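Local atomic coordinates of Polyphosphate:AMP phosphotransferase (Pseudomonas aeruginosa PAO1, PDB entry 3CZP), a protein that transfers phosphate from inorganic polyphosphate to AMP, yielding ADP, and converts GMP to GDP less efficiently, with magnesium as cofactor. Residues A[13-16]-A[17-21]; A[81-84]-A[85-89]; A[218-221]-A[222-226]; A[354-357]-A[358-361]; A[412-415]-A[416-419]. One frame throughout, in Å; residues are numbered along the deposited sequence.

Overall arrangement
The chain fuses two PPK2 domains, each built on a five-stranded parallel sheet of strand order 2-3-1-4-5. Interactions 1, 2 and 3 belong to the N-terminal domain, which seems to be catalytically inactive; interactions 4 and 5 belong to the C-terminal one. Interactions 1 and 3 have centres about 10 Å apart and touch, because the first turns of helices 15-39 and 218-238 pack against each other. Interactions 2 and 4, about 11 Å apart between centres, meet where the two domains join, Glu86 O facing Arg357 N at 3.0 Å. Residues 81-84 also reach the second subunit. Interaction 5 stands alone, about 33 Å from interaction 4 and about 73 Å from interaction 1, centre to centre.

Interaction 1: residues A[13-16]-A[17-21]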
loop_
_atom_site.group_PDB
_atom_site.type_symbol
_atom_site.label_atom_id
_atom_site.label_comp_id
_atom_site.label_asym_id
_atom_site.label_seq_id
_atom_site.Cartn_x
_atom_site.Cartn_y
_atom_site.Cartn_z
ATOM N N ILE A 13 -22.595 36.927 2.034
ATOM C CA ILE A 13 -23.937 36.350 2.069
ATOM C C ILE A 13 -24.441 36.501 3.494
ATOM O O ILE A 13 -23.735 36.197 4.455
ATOM C CB ILE A 13 -23.972 34.877 1.626
ATOM C CG1 ILE A 13 -23.586 34.767 0.151
ATOM C CG2 ILE A 13 -25.355 34.250 1.855
ATOM C CD1 ILE A 13 -23.471 33.331 -0.335
ATOM N N ASP A 14 -25.668 36.994 3.615
ATOM C CA ASP A 14 -26.285 37.256 4.923
ATOM C C ASP A 14 -26.607 35.960 5.648
ATOM O O ASP A 14 -26.830 34.930 5.031
ATOM C CB ASP A 14 -27.537 38.158 4.792
ATOM C CG ASP A 14 -28.749 37.403 4.348
ATOM O OD1 ASP A 14 -29.063 37.407 3.133
ATOM O OD2 ASP A 14 -29.365 36.756 5.207
ATOM N N LYS A 15 -26.628 36.037 6.972
ATOM C CA LYS A 15 -26.850 34.862 7.820
ATOM C C LYS A 15 -28.117 34.037 7.478
ATOM O O LYS A 15 -28.077 32.838 7.444
ATOM C CB LYS A 15 -26.840 35.279 9.289
ATOM C CG LYS A 15 -27.113 34.137 10.239
ATOM C CD LYS A 15 -27.177 34.595 11.721
ATOM C CE LYS A 15 -28.193 33.729 12.552
ATOM N NZ LYS A 15 -29.668 34.207 12.504
ATOM N N ASP A 16 -29.240 34.690 7.239
ATOM C CA ASP A 16 -30.495 33.994 7.028
ATOM C C ASP A 16 -30.570 33.313 5.644
ATOM O O ASP A 16 -31.048 32.199 5.532
ATOM C CB ASP A 16 -31.621 34.955 7.281
ATOM C CG ASP A 16 -31.585 35.496 8.710
ATOM O OD1 ASP A 16 -31.978 34.741 9.629
ATOM O OD2 ASP A 16 -31.121 36.638 8.913
ATOM N N THR A 17 -30.098 33.980 4.601
ATOM C CA THR A 17 -30.034 33.405 3.256
ATOM C C THR A 17 -29.085 32.175 3.278
ATOM O O THR A 17 -29.376 31.155 2.662
ATOM C CB THR A 17 -29.477 34.490 2.238
ATOM O OG1 THR A 17 -30.382 35.568 2.118
ATOM C CG2 THR A 17 -29.187 33.933 0.832
ATOM N N TYR A 18 -27.949 32.309 3.966
ATOM C CA TYR A 18 -26.956 31.263 4.128
ATOM C C TYR A 18 -27.541 30.019 4.827
ATOM O O TYR A 18 -27.390 28.907 4.334
ATOM C CB TYR A 18 -25.787 31.788 4.981
ATOM C CG TYR A 18 -24.727 30.764 5.400
ATOM C CD1 TYR A 18 -23.754 30.300 4.492
ATOM C CD2 TYR A 18 -24.688 30.289 6.697
ATOM C CE1 TYR A 18 -22.749 29.383 4.894
ATOM C CE2 TYR A 18 -23.724 29.351 7.119
ATOM C CZ TYR A 18 -22.743 28.938 6.230
ATOM O OH TYR A 18 -21.810 28.026 6.640
ATOM N N GLU A 19 -28.152 30.223 5.985
ATOM C CA GLU A 19 -28.629 29.110 6.761
ATOM C C GLU A 19 -29.687 28.331 5.994
ATOM O O GLU A 19 -29.676 27.095 6.030
ATOM C CB GLU A 19 -29.170 29.585 8.095
ATOM C CG GLU A 19 -28.065 30.059 9.027
ATOM C CD GLU A 19 -28.590 30.566 10.359
ATOM O OE1 GLU A 19 -29.843 30.730 10.535
ATOM O OE2 GLU A 19 -27.727 30.815 11.236
ATOM N N LYS A 20 -30.638 29.049 5.363
ATOM C CA LYS A 20 -31.625 28.409 4.487
ATOM C C LYS A 20 -30.975 27.544 3.358
ATOM O O LYS A 20 -31.344 26.386 3.121
ATOM C CB LYS A 20 -32.521 29.472 3.875
ATOM C CG LYS A 20 -33.492 28.933 2.868
ATOM C CD LYS A 20 -34.581 29.876 2.506
ATOM C CE LYS A 20 -35.064 29.567 1.088
ATOM N NZ LYS A 20 -36.223 30.400 0.686
ATOM N N ALA A 21 -30.028 28.129 2.657
ATOM C CA ALA A 21 -29.354 27.441 1.551
ATOM C C ALA A 21 -28.577 26.183 2.032
ATOM O O ALA A 21 -28.610 25.106 1.394
ATOM C CB ALA A 21 -28.464 28.416 0.827
#
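Asp14 turns its CG in between its own backbone N and carbonyl carbon (chi1 80°), while Thr17 keeps OG1 beside its backbone N (chi1 -65°), and these two torsions set the carboxylate over the first turn of helix 15-39 as its N-cap. Asp14 OD2 takes the N-H of Thr17 at 2.9 Å in an almost straight bond, the donor standing above the carboxylate plane. The other oxygen, Asp14 OD1, receives the Thr17 hydroxyl OG1 in a very short bond of 2.5 Å. A short acidic side chain suits this place, since it can fold back onto backbone N-H groups that have no carbonyl of a preceding turn to bind, and the threonine adds a second donor three residues on. Ile13, just before the cap, and Tyr18, the fourth residue after it, touch as in a hydrophobic staple, Ile13 CG2 to Tyr18 CB at 4.0 Å. Ile13 and Tyr18 also carry this packing to helix 218-238, through Leu223 and Arg219. On the solvent side, Lys15 and Glu19 lie one turn apart, with a long salt bridge of 4.0 Å from Lys15 NZ to Glu19 OE1; Asp16 joins the same loose network. The closer touch of that pair is made by carbon: Lys15 CE approaches Glu19 OE2 to 3.2 Å, the lysine chain bending so that its methylene lies by the carboxylate.

Interaction 2: residues A[81-84]-A[85-89]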
loop_
_atom_site.group_PDB
_atom_site.type_symbol
_atom_site.label_atom_id
_atom_site.label_comp_id
_atom_site.label_asym_id
_atom_site.label_seq_id
_atom_site.Cartn_x
_atom_site.Cartn_y
_atom_site.Cartn_z
ATOM N N SER A 81 7.792 11.588 4.369
ATOM C CA SER A 81 8.418 10.520 5.105
ATOM C C SER A 81 9.702 10.123 4.353
ATOM O O SER A 81 9.975 10.645 3.269
ATOM C CB SER A 81 7.454 9.346 5.136
ATOM O OG SER A 81 7.364 8.756 3.854
ATOM N N ASP A 82 10.473 9.204 4.928
ATOM C CA ASP A 82 11.653 8.657 4.290
ATOM C C ASP A 82 11.255 8.048 2.962
ATOM O O ASP A 82 11.962 8.228 1.993
ATOM C CB ASP A 82 12.286 7.526 5.126
ATOM C CG ASP A 82 12.909 7.992 6.405
ATOM O OD1 ASP A 82 13.216 9.192 6.545
ATOM O OD2 ASP A 82 13.105 7.131 7.296
ATOM N N GLU A 83 10.143 7.306 2.934
ATOM C CA GLU A 83 9.730 6.506 1.765
ATOM C C GLU A 83 9.488 7.435 0.598
ATOM O O GLU A 83 9.844 7.156 -0.529
ATOM C CB GLU A 83 8.414 5.736 2.046
ATOM C CG GLU A 83 8.463 4.288 2.697
ATOM C CD GLU A 83 8.816 4.254 4.175
ATOM O OE1 GLU A 83 9.027 5.328 4.776
ATOM O OE2 GLU A 83 8.927 3.142 4.738
ATOM N N GLU A 84 8.882 8.563 0.912
ATOM C CA GLU A 84 8.507 9.588 -0.057
ATOM C C GLU A 84 9.695 10.391 -0.597
ATOM O O GLU A 84 9.738 10.704 -1.775
ATOM C CB GLU A 84 7.501 10.534 0.573
ATOM C CG GLU A 84 6.190 9.791 0.765
ATOM C CD GLU A 84 5.157 10.509 1.560
ATOM O OE1 GLU A 84 5.509 11.497 2.273
ATOM O OE2 GLU A 84 3.997 10.020 1.501
ATOM N N LEU A 85 10.603 10.747 0.291
ATOM C CA LEU A 85 11.822 11.479 -0.039
ATOM C C LEU A 85 12.820 10.676 -0.865
ATOM O O LEU A 85 13.628 11.260 -1.603
ATOM C CB LEU A 85 12.585 11.865 1.254
ATOM C CG LEU A 85 12.087 12.983 2.157
ATOM C CD1 LEU A 85 12.947 13.000 3.487
ATOM C CD2 LEU A 85 12.160 14.265 1.429
ATOM N N GLU A 86 12.833 9.359 -0.676
ATOM C CA GLU A 86 13.714 8.468 -1.462
ATOM C C GLU A 86 13.128 7.997 -2.818
ATOM O O GLU A 86 13.716 7.146 -3.506
ATOM C CB GLU A 86 14.051 7.232 -0.628
ATOM C CG GLU A 86 14.902 7.527 0.609
ATOM C CD GLU A 86 16.175 8.314 0.297
ATOM O OE1 GLU A 86 16.728 8.135 -0.821
ATOM O OE2 GLU A 86 16.618 9.125 1.166
ATOM N N ARG A 87 12.011 8.582 -3.193
ATOM C CA ARG A 87 11.364 8.290 -4.456
ATOM C C ARG A 87 11.082 9.602 -5.244
ATOM O O ARG A 87 11.107 10.679 -4.672
ATOM C CB ARG A 87 10.084 7.518 -4.174
ATOM C CG ARG A 87 10.355 6.065 -3.766
ATOM C CD ARG A 87 9.115 5.310 -3.422
ATOM N NE ARG A 87 9.383 3.934 -3.090
ATOM C CZ ARG A 87 9.902 3.501 -1.947
ATOM N NH1 ARG A 87 10.284 4.341 -1.017
ATOM N NH2 ARG A 87 10.141 2.220 -1.805
ATOM N N PRO A 88 10.791 9.507 -6.556
ATOM C CA PRO A 88 10.525 10.747 -7.280
ATOM C C PRO A 88 9.362 11.542 -6.678
ATOM O O PRO A 88 8.503 10.940 -6.035
ATOM C CB PRO A 88 10.223 10.280 -8.684
ATOM C CG PRO A 88 10.843 8.858 -8.759
ATOM C CD PRO A 88 10.733 8.314 -7.431
ATOM N N PRO A 89 9.457 12.884 -6.711
ATOM C CA PRO A 89 8.481 13.752 -6.055
ATOM C C PRO A 89 7.020 13.432 -6.305
ATOM O O PRO A 89 6.219 13.683 -5.419
ATOM C CB PRO A 89 8.803 15.166 -6.596
ATOM C CG PRO A 89 9.964 15.030 -7.483
ATOM C CD PRO A 89 10.590 13.690 -7.217
HETATM O O HOH W 1 7.738 11.255 -3.325
#
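Glu84 O is held by two donors where the short helix 82-85 runs out: water 1 donates to Glu84 O, the two oxygens 2.6 Å apart, and Arg87 N adds a weak bond at 3.4 Å. The same water donates to Pro88 O at 2.8 Å, and in this way ties the helix end to an exit whose Pro88 and Pro89 have no N-H to give. The other end of this single turn is closed by a capping box. Ser81, the N-cap, gives its N-H to Glu84 OE1 at 3.1 Å, and Ser81 OG in return accepts weak bonds from Glu83 N and Glu84 N. Serine suits the N-cap because its small side chain can curl back to the helix start, and glutamate three residues on is long enough to reciprocate; Glu84 OE2 forms a salt bridge with Arg95. Ser81 OG also bonds Glu83 OE2 of the second subunit, and Glu83 OE2 meets Arg95 and Ser81 of that subunit, so the turn lies at the dimer interface, consistent with a dimerising role proposed for this domain. Arg87 runs extended beside Glu83, their charged planes nearly parallel, yet the guanidinium bonds a backbone oxygen, not the carboxylate, and makes a cation-pi contact with Trp91. Its NH1 donates to Glu83 O at 2.9 Å, with that oxygen in the guanidinium plane, at its edge.

Interaction 3: residues A[218-221]-A[222-226]; sequences ERYR and ALTVG
Thr224 OG1 lies against one face of the Tyr220 ring, the two side chains crossing at a slant. It sits 3.3 Å above the ring plane, displaced toward the rim, nearest Tyr220 CE1, also at 3.3 Å. Tyrosine reaches along the helix because its CG is anti to the backbone N (chi1 171°), which sends the ring forward over the next turn. The Thr224 hydroxyl spends its hydrogen on the backbone: OG1, beside its own backbone N, donates to Tyr220 O at 2.7 Å, and it is the oxygen that lies against the ring. Thr224 N reaches the same acceptor at 2.9 Å, from the opposite face of the carbonyl plane, so one residue grips it twice. This is the i to i+4 pairing of an alpha helix, here the first turns of helix 218-238, after edge strand 210-214 of the parallel sheet. Threonine suits this partly exposed flank because its hydroxyl can fold back onto a backbone carbonyl. On another side of the helix Arg221 stretches back toward the start: Glu218 CG lies 3.5 Å from the Arg221 guanidinium plane, off toward the rim of one face, while Arg221 NH1 bonds Gly215 O. Ala222, small and buried, touches Leu62 and Trp66 of helix 56-66.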
loop_
_atom_site.group_PDB
_atom_site.type_symbol
_atom_site.label_atom_id
_atom_site.label_comp_id
_atom_site.label_asym_id
_atom_site.label_seq_id
_atom_site.Cartn_x
_atom_site.Cartn_y
_atom_site.Cartn_z
ATOM N N GLU A 218 -16.998 34.339 5.543
ATOM C CA GLU A 218 -17.093 32.918 5.887
ATOM C C GLU A 218 -18.305 32.279 5.198
ATOM O O GLU A 218 -18.218 31.200 4.596
ATOM C CB GLU A 218 -17.315 32.742 7.379
ATOM C CG GLU A 218 -16.159 32.874 8.298
ATOM C CD GLU A 218 -16.618 32.627 9.766
ATOM O OE1 GLU A 218 -17.671 33.167 10.202
ATOM O OE2 GLU A 218 -15.955 31.843 10.473
ATOM N N ARG A 219 -19.450 32.951 5.303
ATOM C CA ARG A 219 -20.688 32.467 4.681
ATOM C C ARG A 219 -20.595 32.365 3.166
ATOM O O ARG A 219 -20.879 31.338 2.583
ATOM C CB ARG A 219 -21.863 33.361 5.066
ATOM C CG ARG A 219 -22.175 33.254 6.521
ATOM C CD ARG A 219 -23.357 33.982 6.903
ATOM N NE ARG A 219 -23.338 34.058 8.349
ATOM C CZ ARG A 219 -23.015 35.134 9.069
ATOM N NH1 ARG A 219 -23.045 35.035 10.397
ATOM N NH2 ARG A 219 -22.694 36.293 8.499
ATOM N N TYR A 220 -20.179 33.428 2.512
ATOM C CA TYR A 220 -20.003 33.369 1.065
ATOM C C TYR A 220 -18.995 32.278 0.600
ATOM O O TYR A 220 -19.241 31.596 -0.382
ATOM C CB TYR A 220 -19.503 34.705 0.554
ATOM C CG TYR A 220 -19.090 34.673 -0.884
ATOM C CD1 TYR A 220 -20.030 34.782 -1.893
ATOM C CD2 TYR A 220 -17.767 34.504 -1.232
ATOM C CE1 TYR A 220 -19.666 34.735 -3.207
ATOM C CE2 TYR A 220 -17.388 34.446 -2.558
ATOM C CZ TYR A 220 -18.344 34.610 -3.549
ATOM O OH TYR A 220 -17.960 34.527 -4.870
ATOM N N ARG A 221 -17.853 32.193 1.265
ATOM C CA ARG A 221 -16.795 31.304 0.825
ATOM C C ARG A 221 -17.200 29.826 0.942
ATOM O O ARG A 221 -16.960 29.045 0.017
ATOM C CB ARG A 221 -15.469 31.612 1.558
ATOM C CG ARG A 221 -15.357 31.054 2.966
ATOM C CD ARG A 221 -14.102 31.592 3.658
ATOM N NE ARG A 221 -14.024 31.149 5.036
ATOM C CZ ARG A 221 -13.329 31.746 6.011
ATOM N NH1 ARG A 221 -12.632 32.848 5.791
ATOM N NH2 ARG A 221 -13.299 31.199 7.229
ATOM N N ALA A 222 -17.841 29.442 2.060
ATOM C CA ALA A 222 -18.247 28.051 2.253
ATOM C C ALA A 222 -19.357 27.640 1.346
ATOM O O ALA A 222 -19.303 26.569 0.764
ATOM C CB ALA A 222 -18.668 27.770 3.686
ATOM N N LEU A 223 -20.403 28.459 1.291
ATOM C CA LEU A 223 -21.513 28.201 0.408
ATOM C C LEU A 223 -21.111 28.139 -1.057
ATOM O O LEU A 223 -21.653 27.340 -1.800
ATOM C CB LEU A 223 -22.614 29.253 0.606
ATOM C CG LEU A 223 -24.040 28.850 0.198
ATOM C CD1 LEU A 223 -24.498 27.589 0.852
ATOM C CD2 LEU A 223 -25.040 29.978 0.494
ATOM N N THR A 224 -20.231 29.057 -1.474
ATOM C CA THR A 224 -19.770 29.112 -2.869
ATOM C C THR A 224 -19.034 27.826 -3.325
ATOM O O THR A 224 -19.399 27.176 -4.345
ATOM C CB THR A 224 -18.987 30.393 -3.159
ATOM O OG1 THR A 224 -19.861 31.495 -2.961
ATOM C CG2 THR A 224 -18.431 30.422 -4.613
ATOM N N VAL A 225 -18.082 27.410 -2.513
ATOM C CA VAL A 225 -17.339 26.138 -2.702
ATOM C C VAL A 225 -18.286 24.923 -2.703
ATOM O O VAL A 225 -18.201 24.043 -3.584
ATOM C CB VAL A 225 -16.263 25.941 -1.596
ATOM C CG1 VAL A 225 -15.678 24.454 -1.591
ATOM C CG2 VAL A 225 -15.131 26.956 -1.710
ATOM N N GLY A 226 -19.200 24.868 -1.725
ATOM C CA GLY A 226 -20.161 23.756 -1.634
ATOM C C GLY A 226 -21.085 23.664 -2.830
ATOM O O GLY A 226 -21.386 22.567 -3.310
#

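Interaction 4: residues A[354-357]-A[358-361]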
loop_
_atom_site.group_PDB
_atom_site.type_symbol
_atom_site.label_atom_id
_atom_site.label_comp_id
_atom_site.label_asym_id
_atom_site.label_seq_id
_atom_site.Cartn_x
_atom_site.Cartn_y
_atom_site.Cartn_z
ATOM N N ILE A 354 7.802 1.599 -7.996
ATOM C CA ILE A 354 9.039 2.300 -8.387
ATOM C C ILE A 354 10.053 2.193 -7.284
ATOM O O ILE A 354 9.716 2.347 -6.129
ATOM C CB ILE A 354 8.729 3.752 -8.728
ATOM C CG1 ILE A 354 8.019 3.799 -10.099
ATOM C CG2 ILE A 354 9.960 4.654 -8.602
ATOM C CD1 ILE A 354 8.898 3.410 -11.252
ATOM N N PRO A 355 11.331 1.945 -7.632
ATOM C CA PRO A 355 12.313 1.750 -6.560
ATOM C C PRO A 355 12.713 3.006 -5.790
ATOM O O PRO A 355 12.744 4.105 -6.338
ATOM C CB PRO A 355 13.506 1.105 -7.302
ATOM C CG PRO A 355 13.371 1.590 -8.706
ATOM C CD PRO A 355 11.907 1.713 -8.970
ATOM N N ALA A 356 12.965 2.849 -4.502
ATOM C CA ALA A 356 13.694 3.853 -3.750
ATOM C C ALA A 356 15.146 3.967 -4.275
ATOM O O ALA A 356 15.640 3.092 -4.982
ATOM C CB ALA A 356 13.698 3.504 -2.314
ATOM N N ARG A 357 15.846 4.997 -3.851
ATOM C CA ARG A 357 17.258 5.126 -4.177
ATOM C C ARG A 357 18.033 3.878 -3.757
ATOM O O ARG A 357 17.804 3.309 -2.702
ATOM C CB ARG A 357 17.880 6.322 -3.475
ATOM C CG ARG A 357 17.437 7.653 -4.066
ATOM C CD ARG A 357 18.569 8.273 -4.863
ATOM N NE ARG A 357 18.148 9.560 -5.400
ATOM C CZ ARG A 357 18.596 10.752 -5.012
ATOM N NH1 ARG A 357 19.554 10.877 -4.073
ATOM N NH2 ARG A 357 18.083 11.835 -5.607
ATOM N N ARG A 358 18.978 3.507 -4.610
ATOM C CA ARG A 358 19.849 2.361 -4.438
ATOM C C ARG A 358 19.175 1.036 -4.720
ATOM O O ARG A 358 19.800 0.045 -4.558
ATOM C CB ARG A 358 20.473 2.342 -3.052
ATOM C CG ARG A 358 21.876 1.796 -3.069
ATOM C CD ARG A 358 22.544 2.225 -1.813
ATOM N NE ARG A 358 23.662 1.350 -1.501
ATOM C CZ ARG A 358 23.865 0.796 -0.308
ATOM N NH1 ARG A 358 23.013 1.029 0.706
ATOM N NH2 ARG A 358 24.926 0.016 -0.121
ATOM N N GLN A 359 17.926 1.026 -5.176
ATOM C CA GLN A 359 17.222 -0.223 -5.448
ATOM C C GLN A 359 17.172 -0.474 -6.957
ATOM O O GLN A 359 17.448 0.420 -7.778
ATOM C CB GLN A 359 15.779 -0.235 -4.867
ATOM C CG GLN A 359 15.650 -0.055 -3.358
ATOM C CD GLN A 359 14.167 -0.107 -2.820
ATOM O OE1 GLN A 359 13.187 0.061 -3.562
ATOM N NE2 GLN A 359 14.031 -0.379 -1.526
ATOM N N PHE A 360 16.785 -1.699 -7.309
ATOM C CA PHE A 360 16.756 -2.172 -8.706
ATOM C C PHE A 360 15.465 -2.937 -8.900
ATOM O O PHE A 360 15.241 -3.900 -8.231
ATOM C CB PHE A 360 17.983 -3.080 -8.937
ATOM C CG PHE A 360 18.112 -3.690 -10.335
ATOM C CD1 PHE A 360 17.308 -3.285 -11.426
ATOM C CD2 PHE A 360 19.048 -4.677 -10.538
ATOM C CE1 PHE A 360 17.458 -3.863 -12.680
ATOM C CE2 PHE A 360 19.201 -5.286 -11.785
ATOM C CZ PHE A 360 18.412 -4.887 -12.860
ATOM N N THR A 361 14.568 -2.461 -9.747
ATOM C CA THR A 361 13.272 -3.130 -9.962
ATOM C C THR A 361 13.264 -3.587 -11.405
ATOM O O THR A 361 13.636 -2.864 -12.315
ATOM C CB THR A 361 12.065 -2.243 -9.709
ATOM O OG1 THR A 361 12.099 -1.758 -8.368
ATOM C CG2 THR A 361 10.747 -3.011 -9.984
HETATM O O HOH W 2 10.282 -0.050 -4.162
#
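Gln359 folds its side chain back over Pro355 and Ala356, across the type II beta turn of Ala356 to Gln359 that leads into strand 360-364 of the parallel sheet. Gln359 CB lies 3.3 Å from Ala356 O and also rests on Pro355 CB, proline presenting a rigid apolar edge there. Next, Gln359 CG passes Ala356 O at 3.5 Å. Gln359 CD touches Ala356 CB at 3.7 Å, the small methyl letting the amide come near, and Gln359 NE2 passes the same Ala356 CB at 4.0 Å. At the tip, Gln359 OE1 accepts the N-H of Ala356 at 3.0 Å, the donor standing well above the amide plane and the bond noticeably bent, and water 2 bridges the same oxygen to Ile354 O. With CG beside the backbone N (chi1 -60°), the extended chain carries OE1 back to that N-H. The turn itself is closed by Gln359 N bonding Ala356 O at 3.1 Å. Arg358, third residue of the turn, has a positive phi (76°), a place more often taken by glycine or asparagine. Around it, Ala356 touches Arg87 of the N-terminal domain and Pro355 packs on Val302 of the central strand. Where the strand begins, Thr361 OG1 lies 3.4 Å from Pro355 CB and 3.5 Å from Pro355 CD.

Interaction 5: residues A[412-415]-A[416-419]; sequences AIDK and QTQM
An N-cap aspartate opens helix 415-427, directly after strand 404-412 of the C-terminal domain's parallel sheet, and Asp414 and Thr417 make the contact. A chi1 of 58° folds the Asp414 carboxylate back above its own backbone toward the new helix. A single oxygen, Asp414 OD1, then takes two donors: Thr417 N at 2.8 Å, arriving nearly along the C-O axis, and Thr417 OG1 at 3.0 Å, on the syn side and somewhat out of the carboxylate plane. The side chains cross at about a right angle. The other oxygen, Asp414 OD2, is bonded by Asn473, so both oxygens of the carboxylate are held. Beside the cap, Ile413 CD1 packs on Gln418 CA at 3.8 Å, and Ile413 CB faces Thr417 CG2 at 4.2 Å; a branched apolar residue suits this buried position just after the strand, where it also meets Ala472. Gln418 turns its amide elsewhere, OE1 to Arg443 and NE2 to Asp309 O. The helix backbone begins with Gln418 N bonding Asp414 O at 3.0 Å. Asp414 OD1 thus satisfies the first-turn N-H of Thr417, and the aspartate's negative charge probably gains from the partial positive charge at this end of the helix.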
loop_
_atom_site.group_PDB
_atom_site.type_symbol
_atom_site.label_atom_id
_atom_site.label_comp_id
_atom_site.label_asym_id
_atom_site.label_seq_id
_atom_site.Cartn_x
_atom_site.Cartn_y
_atom_site.Cartn_z
ATOM N N ALA A 412 13.020 -9.798 -29.473
ATOM C CA ALA A 412 12.417 -10.121 -30.761
ATOM C C ALA A 412 12.828 -11.530 -31.201
ATOM O O ALA A 412 14.006 -11.873 -31.174
ATOM C CB ALA A 412 12.811 -9.064 -31.801
ATOM N N ILE A 413 11.840 -12.342 -31.590
ATOM C CA ILE A 413 12.098 -13.628 -32.218
ATOM C C ILE A 413 11.212 -13.716 -33.458
ATOM O O ILE A 413 10.239 -12.938 -33.576
ATOM C CB ILE A 413 11.844 -14.881 -31.294
ATOM C CG1 ILE A 413 10.391 -15.021 -30.880
ATOM C CG2 ILE A 413 12.786 -14.928 -30.063
ATOM C CD1 ILE A 413 10.154 -16.175 -29.822
ATOM N N ASP A 414 11.526 -14.637 -34.382
ATOM C CA ASP A 414 10.652 -14.825 -35.548
ATOM C C ASP A 414 9.595 -15.894 -35.275
ATOM O O ASP A 414 9.618 -16.546 -34.209
ATOM C CB ASP A 414 11.430 -15.044 -36.848
ATOM C CG ASP A 414 12.361 -16.240 -36.795
ATOM O OD1 ASP A 414 11.979 -17.237 -36.156
ATOM O OD2 ASP A 414 13.470 -16.168 -37.406
ATOM N N LYS A 415 8.637 -16.016 -36.198
ATOM C CA LYS A 415 7.462 -16.895 -36.001
ATOM C C LYS A 415 7.892 -18.347 -35.922
ATOM O O LYS A 415 7.311 -19.149 -35.188
ATOM C CB LYS A 415 6.473 -16.779 -37.183
ATOM C CG LYS A 415 5.888 -15.406 -37.470
ATOM C CD LYS A 415 4.940 -15.480 -38.687
ATOM C CE LYS A 415 4.757 -14.150 -39.419
ATOM N NZ LYS A 415 3.939 -14.372 -40.686
ATOM N N GLN A 416 8.905 -18.651 -36.728
ATOM C CA GLN A 416 9.470 -19.974 -36.887
ATOM C C GLN A 416 10.162 -20.413 -35.600
ATOM O O GLN A 416 9.975 -21.536 -35.154
ATOM C CB GLN A 416 10.468 -19.994 -38.077
ATOM C CG GLN A 416 9.852 -19.864 -39.547
ATOM C CD GLN A 416 9.600 -18.400 -39.993
ATOM O OE1 GLN A 416 9.737 -17.465 -39.209
ATOM N NE2 GLN A 416 9.248 -18.216 -41.247
ATOM N N THR A 417 10.949 -19.520 -35.009
ATOM C CA THR A 417 11.604 -19.767 -33.696
ATOM C C THR A 417 10.602 -19.847 -32.533
ATOM O O THR A 417 10.724 -20.691 -31.632
ATOM C CB THR A 417 12.660 -18.682 -33.401
ATOM O OG1 THR A 417 13.746 -18.846 -34.317
ATOM C CG2 THR A 417 13.177 -18.757 -31.965
ATOM N N GLN A 418 9.573 -19.016 -32.576
ATOM C CA GLN A 418 8.525 -19.127 -31.590
ATOM C C GLN A 418 7.988 -20.533 -31.558
ATOM O O GLN A 418 7.901 -21.132 -30.497
ATOM C CB GLN A 418 7.378 -18.183 -31.902
ATOM C CG GLN A 418 6.541 -17.907 -30.698
ATOM C CD GLN A 418 5.434 -16.983 -31.003
ATOM O OE1 GLN A 418 4.636 -17.270 -31.883
ATOM N NE2 GLN A 418 5.377 -15.827 -30.314
HETATM N N MSE A 419 7.628 -21.067 -32.722
HETATM C CA MSE A 419 7.015 -22.368 -32.783
HETATM C C MSE A 419 7.900 -23.530 -32.310
HETATM O O MSE A 419 7.380 -24.499 -31.731
HETATM C CB MSE A 419 6.596 -22.652 -34.207
HETATM C CG MSE A 419 5.972 -23.990 -34.420
HETATM SE SE MSE A 419 6.101 -24.192 -36.344
HETATM C CE MSE A 419 7.917 -23.415 -36.709
#